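Local coordinates for putative thioesterase II (Thermobifida fusca, PDB 3BBJ), which probably hydrolyses acyl-CoA or related acyl thioesters and is built from two hotdog-type domains, at residues V59-H64 with G104-A109; E77-K82 with T89-L94; H223-P228 with V261-Q266. All coordinates share one frame; numbering follows the deposited sequence.

Interaction 1 (V59-H64 with G104-A109); sequences VSSSYH and GTLATA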
# COMPACT_ATOMS: atom_id res chain seq x y z
N VAL A 59 -0.49 12.07 4.10
CA VAL A 59 0.83 11.48 3.85
C VAL A 59 0.79 9.99 3.52
O VAL A 59 1.56 9.53 2.67
CB VAL A 59 1.82 11.80 4.99
CG1 VAL A 59 3.09 11.00 4.86
CG2 VAL A 59 2.13 13.32 4.95
N SER A 60 -0.11 9.24 4.18
CA SER A 60 -0.40 7.86 3.77
C SER A 60 -1.89 7.65 3.82
O SER A 60 -2.51 7.89 4.85
CB SER A 60 0.29 6.81 4.65
OG SER A 60 1.66 7.10 4.79
N SER A 61 -2.44 7.17 2.71
CA SER A 61 -3.86 6.94 2.59
C SER A 61 -4.11 5.52 2.06
O SER A 61 -3.65 5.18 0.98
CB SER A 61 -4.46 7.98 1.64
OG SER A 61 -4.07 9.30 2.01
N SER A 62 -4.84 4.72 2.83
CA SER A 62 -5.25 3.36 2.46
C SER A 62 -6.76 3.29 2.33
O SER A 62 -7.50 3.62 3.28
CB SER A 62 -4.81 2.34 3.50
OG SER A 62 -4.98 2.86 4.80
N TYR A 63 -7.21 2.81 1.17
CA TYR A 63 -8.61 2.75 0.86
C TYR A 63 -9.03 1.33 0.50
O TYR A 63 -8.37 0.65 -0.31
CB TYR A 63 -8.92 3.67 -0.32
CG TYR A 63 -8.65 5.15 -0.12
CD1 TYR A 63 -9.63 5.98 0.41
CD2 TYR A 63 -7.45 5.74 -0.55
CE1 TYR A 63 -9.42 7.32 0.59
CE2 TYR A 63 -7.24 7.10 -0.40
CZ TYR A 63 -8.23 7.88 0.19
OH TYR A 63 -8.07 9.24 0.37
N HIS A 64 -10.16 0.90 1.07
CA HIS A 64 -10.77 -0.39 0.75
C HIS A 64 -12.12 -0.14 0.09
O HIS A 64 -12.94 0.56 0.66
CB HIS A 64 -10.90 -1.24 2.00
CG HIS A 64 -9.59 -1.82 2.43
ND1 HIS A 64 -9.25 -3.14 2.20
CD2 HIS A 64 -8.50 -1.25 3.01
CE1 HIS A 64 -8.04 -3.36 2.68
NE2 HIS A 64 -7.56 -2.23 3.16
N GLY A 104 -11.54 4.80 3.80
CA GLY A 104 -10.15 5.20 3.78
C GLY A 104 -9.66 5.52 5.19
O GLY A 104 -10.45 5.91 6.05
N THR A 105 -8.37 5.26 5.45
CA THR A 105 -7.73 5.71 6.68
C THR A 105 -6.53 6.49 6.19
O THR A 105 -5.83 6.06 5.29
CB THR A 105 -7.38 4.55 7.61
OG1 THR A 105 -8.57 3.78 7.85
CG2 THR A 105 -6.83 5.07 8.97
N LEU A 106 -6.36 7.69 6.73
CA LEU A 106 -5.35 8.60 6.25
C LEU A 106 -4.49 9.09 7.38
O LEU A 106 -5.00 9.63 8.37
CB LEU A 106 -5.98 9.81 5.52
CG LEU A 106 -6.71 9.57 4.18
CD1 LEU A 106 -8.10 8.97 4.40
CD2 LEU A 106 -6.83 10.84 3.37
N ALA A 107 -3.18 8.88 7.23
CA ALA A 107 -2.21 9.43 8.14
C ALA A 107 -1.96 10.83 7.60
O ALA A 107 -1.44 10.97 6.48
CB ALA A 107 -0.91 8.61 8.16
N THR A 108 -2.36 11.84 8.37
CA THR A 108 -2.14 13.23 7.97
C THR A 108 -1.01 13.82 8.80
O THR A 108 -0.86 13.50 9.98
CB THR A 108 -3.39 14.13 8.11
OG1 THR A 108 -3.52 14.56 9.46
CG2 THR A 108 -4.67 13.40 7.66
N ALA A 109 -0.22 14.65 8.14
CA ALA A 109 0.90 15.35 8.77
C ALA A 109 1.11 16.64 7.95
O ALA A 109 0.36 16.91 7.03
CB ALA A 109 2.14 14.49 8.75
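A classic beta bulge marks one end of this antiparallel pairing inside the N-terminal hotdog domain: V59 and S60 both face A107. The carbonyl A107 O takes two donors there, V59 N at 2.8 Å on a bent path (141° at the hydrogen) and S60 N at 3.2 Å, the latter lying in the carbonyl plane on a lone pair. From S60 onward the strands run in regular register. A107 N returns a bond of 2.7 Å to S60 O, and S62 and T105 exchange a backbone pair, so S60–A107 and S62–T105 are the hydrogen-bonded pairs while S61–L106 and Y63–G104 are the non-hydrogen-bonded ones.

The two faces differ. On that of S61, Y63 and L106, the Y63 side chain reaches over the neighbouring strand: CG stands anti to the carbonyl carbon (chi1 -62°), which brings CD1 obliquely to within 3.5 Å of G104 CA; G104, having no side chain, lets the ring lie this close. The far end of the tyrosine crosses L106 at a slant, Y63 OH meeting L106 CD2 at 3.6 Å. S61 OG also touches this leucine, 3.4 Å from L106 CG. In the hotdog fold a long helix is wrapped by the curved sheet, and this is the wrapped side: M42, L45 and Q46 of helix 38-51 pack on the Y63 ring.

On the other face, S60 and A107 meet CB to CB at 4.1 Å. S60 OG is engaged by H223 of strand 217-224, and S62 OG is hydrogen-bonded to H64 NE2 of the second subunit, with the reciprocal bond formed by H64 of this chain, which places this face at the dimer interface.

Interaction 2 (E77-K82 with T89-L94); sequences ETRVLK and TVQTTL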
# COMPACT_ATOMS: atom_id res chain seq x y z
N GLU A 77 -18.92 9.89 6.68
CA GLU A 77 -18.90 9.69 8.12
C GLU A 77 -17.44 9.54 8.57
O GLU A 77 -16.79 8.57 8.21
CB GLU A 77 -19.71 8.43 8.38
CG GLU A 77 -20.14 8.17 9.79
CD GLU A 77 -21.18 7.06 9.85
OE1 GLU A 77 -22.23 7.19 9.16
OE2 GLU A 77 -20.95 6.06 10.58
N THR A 78 -16.92 10.53 9.31
CA THR A 78 -15.50 10.56 9.70
C THR A 78 -15.22 10.24 11.16
O THR A 78 -16.09 10.29 12.01
CB THR A 78 -14.84 11.93 9.38
OG1 THR A 78 -15.41 12.95 10.20
CG2 THR A 78 -15.00 12.30 7.91
N ARG A 79 -13.96 9.90 11.45
CA ARG A 79 -13.55 9.52 12.80
C ARG A 79 -12.04 9.66 12.98
O ARG A 79 -11.27 9.06 12.23
CB ARG A 79 -13.99 8.09 13.08
CG ARG A 79 -13.93 7.69 14.52
CD ARG A 79 -14.78 6.47 14.76
NE ARG A 79 -14.47 5.85 16.05
CZ ARG A 79 -13.65 4.81 16.23
NH1 ARG A 79 -13.03 4.22 15.21
NH2 ARG A 79 -13.46 4.35 17.46
N VAL A 80 -11.62 10.47 13.94
CA VAL A 80 -10.20 10.67 14.22
C VAL A 80 -9.79 9.49 15.05
O VAL A 80 -10.43 9.19 16.06
CB VAL A 80 -9.92 12.00 15.00
CG1 VAL A 80 -8.41 12.22 15.19
CG2 VAL A 80 -10.55 13.20 14.29
N LEU A 81 -8.77 8.78 14.62
CA LEU A 81 -8.31 7.59 15.34
C LEU A 81 -7.21 7.92 16.34
O LEU A 81 -7.09 7.27 17.37
CB LEU A 81 -7.83 6.52 14.37
CG LEU A 81 -8.88 5.96 13.40
CD1 LEU A 81 -8.24 4.90 12.47
CD2 LEU A 81 -10.10 5.39 14.16
N LYS A 82 -6.41 8.93 16.01
CA LYS A 82 -5.27 9.29 16.83
C LYS A 82 -4.83 10.69 16.41
O LYS A 82 -4.72 10.98 15.22
CB LYS A 82 -4.11 8.30 16.63
CG LYS A 82 -3.17 8.11 17.85
CD LYS A 82 -2.46 9.36 18.26
CE LYS A 82 -1.19 9.06 19.05
NZ LYS A 82 -0.31 10.26 19.08
N THR A 89 -4.40 10.71 12.50
CA THR A 89 -5.00 9.70 11.65
C THR A 89 -6.53 9.70 11.71
O THR A 89 -7.12 9.58 12.80
CB THR A 89 -4.41 8.34 12.01
OG1 THR A 89 -3.00 8.44 11.81
CG2 THR A 89 -4.97 7.21 11.13
N VAL A 90 -7.14 9.85 10.53
CA VAL A 90 -8.59 9.96 10.36
C VAL A 90 -9.17 8.83 9.48
O VAL A 90 -8.65 8.50 8.42
CB VAL A 90 -8.98 11.37 9.72
CG1 VAL A 90 -10.52 11.59 9.69
CG2 VAL A 90 -8.28 12.52 10.47
N GLN A 91 -10.24 8.22 9.97
CA GLN A 91 -11.01 7.24 9.22
C GLN A 91 -12.21 7.95 8.61
O GLN A 91 -12.90 8.76 9.27
CB GLN A 91 -11.44 6.12 10.15
CG GLN A 91 -12.26 5.00 9.56
CD GLN A 91 -12.48 3.90 10.60
OE1 GLN A 91 -13.59 3.71 11.10
NE2 GLN A 91 -11.40 3.20 10.96
N THR A 92 -12.44 7.68 7.33
CA THR A 92 -13.51 8.33 6.58
C THR A 92 -14.17 7.28 5.70
O THR A 92 -13.49 6.50 5.01
CB THR A 92 -12.95 9.52 5.75
OG1 THR A 92 -14.00 10.11 4.97
CG2 THR A 92 -11.81 9.07 4.83
N THR A 93 -15.50 7.22 5.78
CA THR A 93 -16.28 6.22 5.04
C THR A 93 -17.39 6.89 4.21
O THR A 93 -18.11 7.78 4.69
CB THR A 93 -16.90 5.21 6.01
OG1 THR A 93 -15.88 4.73 6.91
CG2 THR A 93 -17.54 4.02 5.26
N LEU A 94 -17.52 6.44 2.95
CA LEU A 94 -18.52 6.97 2.03
C LEU A 94 -19.72 6.05 1.95
O LEU A 94 -19.57 4.84 1.76
CB LEU A 94 -17.93 7.14 0.64
CG LEU A 94 -18.84 7.70 -0.44
CD1 LEU A 94 -19.29 9.12 -0.08
CD2 LEU A 94 -18.10 7.69 -1.79
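R79 and Q91 both hold CG anti to the backbone N (chi1 -166° and 179°) and continue extended, so the two chains leave the same face of the hairpin side by side, guanidinium and amide planes 50° apart. Their ends do not close: Q91 OE1 lies at the guanidinium edge, 4.2 Å from R79 NH1. L81 crosses the same glutamine obliquely, L81 CD1 3.9 Å from Q91 NE2.

Beneath them the strands pair through R79 N to Q91 O at 2.7 Å, a bent bond, and Q91 N to R79 O at 2.6 Å. Toward the turn a classic beta bulge sets L81 and K82 both against T89: T89 O takes L81 N at 2.6 Å and K82 N only weakly at 3.4 Å, while T89 N bonds K82 O.

On the reverse face T78 CG2 touches T92 OG1 at 3.8 Å; T92 OG1 and S48 OG of helix 38-51 share a hydrogen bond. Q91 also packs on Q91 of the second subunit. The chemistry is therefore split: main-chain bonds carry the polar contact, while Q91 adds packing against L81, and any attraction between R79 and Q91 OE1 is probably weak at their separation.

Interaction 3 (H223-P228 with V261-Q266); sequences HLRAIP and VAQSRQ
R225 NH1 donates to Q263 OE1 at 2.9 Å, the oxygen lying near the guanidinium plane while the donor stands 38° out of the amide's carbonyl plane. The arginine chain folds at chi2 and chi3 (both -48°), curling back so that R225 CD also comes within 3.5 Å of the same OE1. Both side chains continue to the second subunit: D248 there forms a salt bridge with R225 NH1 and accepts from Q263 NE2, and L241 O of that subunit takes R225 NH2. The amide is thus gripped at both ends, which should fix its rotation.

The main chain supplies the rest of the polar contact. H223 and Q263 form a hydrogen-bonded antiparallel pair, with H223 N to Q263 O at 2.8 Å, and R225 N reaches V261 O at 2.9 Å from well above that carbonyl's plane. L224 CD1 lies against the same V261 O at 3.3 Å. Past L224, residues 225-228 leave the strand and bend over V261, whose CG1 meets P228 CB at 3.6 Å and A226 CB at 4.3 Å. L192 and L195 of helix 191-198 cover L224.

V261 and A262 both face L253 of strand 246-254 in a classic beta bulge, on the far side from H223. The end of strand 217-224 and the loop after it thus lie against strand 260-269 in the C-terminal hotdog domain, with a helix on one face and the partner subunit on the other.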
# COMPACT_ATOMS: atom_id res chain seq x y z
N HIS A 223 1.17 7.19 -1.05
CA HIS A 223 1.93 8.03 -0.15
C HIS A 223 2.37 9.34 -0.81
O HIS A 223 2.86 9.33 -1.94
CB HIS A 223 3.17 7.27 0.31
CG HIS A 223 2.87 5.94 0.92
ND1 HIS A 223 2.18 5.80 2.10
CD2 HIS A 223 3.21 4.68 0.54
CE1 HIS A 223 2.08 4.53 2.42
NE2 HIS A 223 2.69 3.82 1.48
N LEU A 224 2.21 10.44 -0.08
CA LEU A 224 2.64 11.76 -0.53
C LEU A 224 4.05 11.95 -0.01
O LEU A 224 4.25 11.90 1.19
CB LEU A 224 1.75 12.85 0.07
CG LEU A 224 2.09 14.29 -0.33
CD1 LEU A 224 1.93 14.47 -1.84
CD2 LEU A 224 1.22 15.27 0.44
N ARG A 225 5.00 12.22 -0.91
CA ARG A 225 6.42 12.27 -0.57
C ARG A 225 7.08 13.66 -0.59
O ARG A 225 8.12 13.87 0.05
CB ARG A 225 7.18 11.37 -1.54
CG ARG A 225 6.72 9.89 -1.54
CD ARG A 225 6.59 9.31 -0.14
NE ARG A 225 7.77 9.59 0.69
CZ ARG A 225 8.93 8.92 0.63
NH1 ARG A 225 9.11 7.92 -0.22
NH2 ARG A 225 9.92 9.26 1.45
N ALA A 226 6.49 14.57 -1.35
CA ALA A 226 6.94 15.95 -1.49
C ALA A 226 5.72 16.77 -1.90
O ALA A 226 4.74 16.21 -2.41
CB ALA A 226 8.01 16.07 -2.55
N ILE A 227 5.78 18.07 -1.65
CA ILE A 227 4.72 18.99 -2.01
C ILE A 227 5.00 19.46 -3.43
O ILE A 227 6.00 20.13 -3.67
CB ILE A 227 4.70 20.21 -1.06
CG1 ILE A 227 4.47 19.77 0.40
CG2 ILE A 227 3.66 21.22 -1.52
CD1 ILE A 227 3.10 19.15 0.70
N PRO A 228 4.11 19.12 -4.39
CA PRO A 228 4.37 19.50 -5.76
C PRO A 228 3.93 20.93 -6.06
O PRO A 228 2.98 21.45 -5.44
CB PRO A 228 3.50 18.54 -6.56
CG PRO A 228 2.33 18.33 -5.71
CD PRO A 228 2.83 18.41 -4.27
N VAL A 261 6.54 12.82 -6.00
CA VAL A 261 5.49 13.34 -5.13
C VAL A 261 4.49 12.28 -4.64
O VAL A 261 3.93 12.44 -3.57
CB VAL A 261 4.69 14.52 -5.81
CG1 VAL A 261 5.60 15.70 -6.09
CG2 VAL A 261 4.03 14.06 -7.09
N ALA A 262 4.25 11.22 -5.42
CA ALA A 262 3.28 10.15 -5.08
C ALA A 262 3.80 8.76 -5.44
O ALA A 262 4.41 8.58 -6.49
CB ALA A 262 1.95 10.37 -5.79
N GLN A 263 3.54 7.79 -4.55
CA GLN A 263 3.83 6.37 -4.77
C GLN A 263 2.55 5.63 -4.39
O GLN A 263 2.11 5.70 -3.24
CB GLN A 263 4.94 5.86 -3.86
CG GLN A 263 6.32 6.41 -4.12
CD GLN A 263 7.32 5.92 -3.09
OE1 GLN A 263 7.31 6.36 -1.93
NE2 GLN A 263 8.20 5.02 -3.51
N SER A 264 1.97 4.95 -5.37
CA SER A 264 0.68 4.31 -5.23
C SER A 264 0.80 2.86 -5.67
O SER A 264 1.49 2.54 -6.61
CB SER A 264 -0.35 5.03 -6.12
OG SER A 264 -1.68 4.55 -5.93
N ARG A 265 0.16 1.98 -4.93
CA ARG A 265 0.01 0.61 -5.37
C ARG A 265 -1.46 0.23 -5.11
O ARG A 265 -1.97 0.45 -4.01
CB ARG A 265 1.02 -0.36 -4.68
CG ARG A 265 0.86 -1.84 -5.21
CD ARG A 265 1.85 -2.95 -4.70
NE ARG A 265 3.28 -2.63 -4.86
CZ ARG A 265 4.21 -2.76 -3.90
NH1 ARG A 265 3.88 -3.23 -2.69
NH2 ARG A 265 5.48 -2.43 -4.14
N GLN A 266 -2.17 -0.26 -6.13
CA GLN A 266 -3.50 -0.86 -5.91
C GLN A 266 -3.49 -2.35 -6.27
O GLN A 266 -2.63 -2.79 -7.07
CB GLN A 266 -4.67 -0.13 -6.62
CG GLN A 266 -4.68 -0.14 -8.13
CD GLN A 266 -6.04 0.27 -8.72
OE1 GLN A 266 -6.98 -0.52 -8.76
NE2 GLN A 266 -6.14 1.51 -9.22

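In the fold
Interactions 1 and 2 sit in the N-terminal hotdog domain, centres 9 Å apart, with interaction 2 nested in the chain loop that interaction 1 closes; strands 88-96 and 99-109 join them edge to edge through probable backbone bonds, G104 N to T92 O and L106 N to V90 O. Interaction 3 follows later in the sequence, in the C-terminal hotdog domain, about 11 Å from interaction 1 and 20 Å from interaction 2, centre to centre. Strands 57-65 and 217-224 are neighbours and join the two domains, with a probable backbone bond from L224 N to V59 O. All three contacts also touch the second subunit, placing them along the dimer interface.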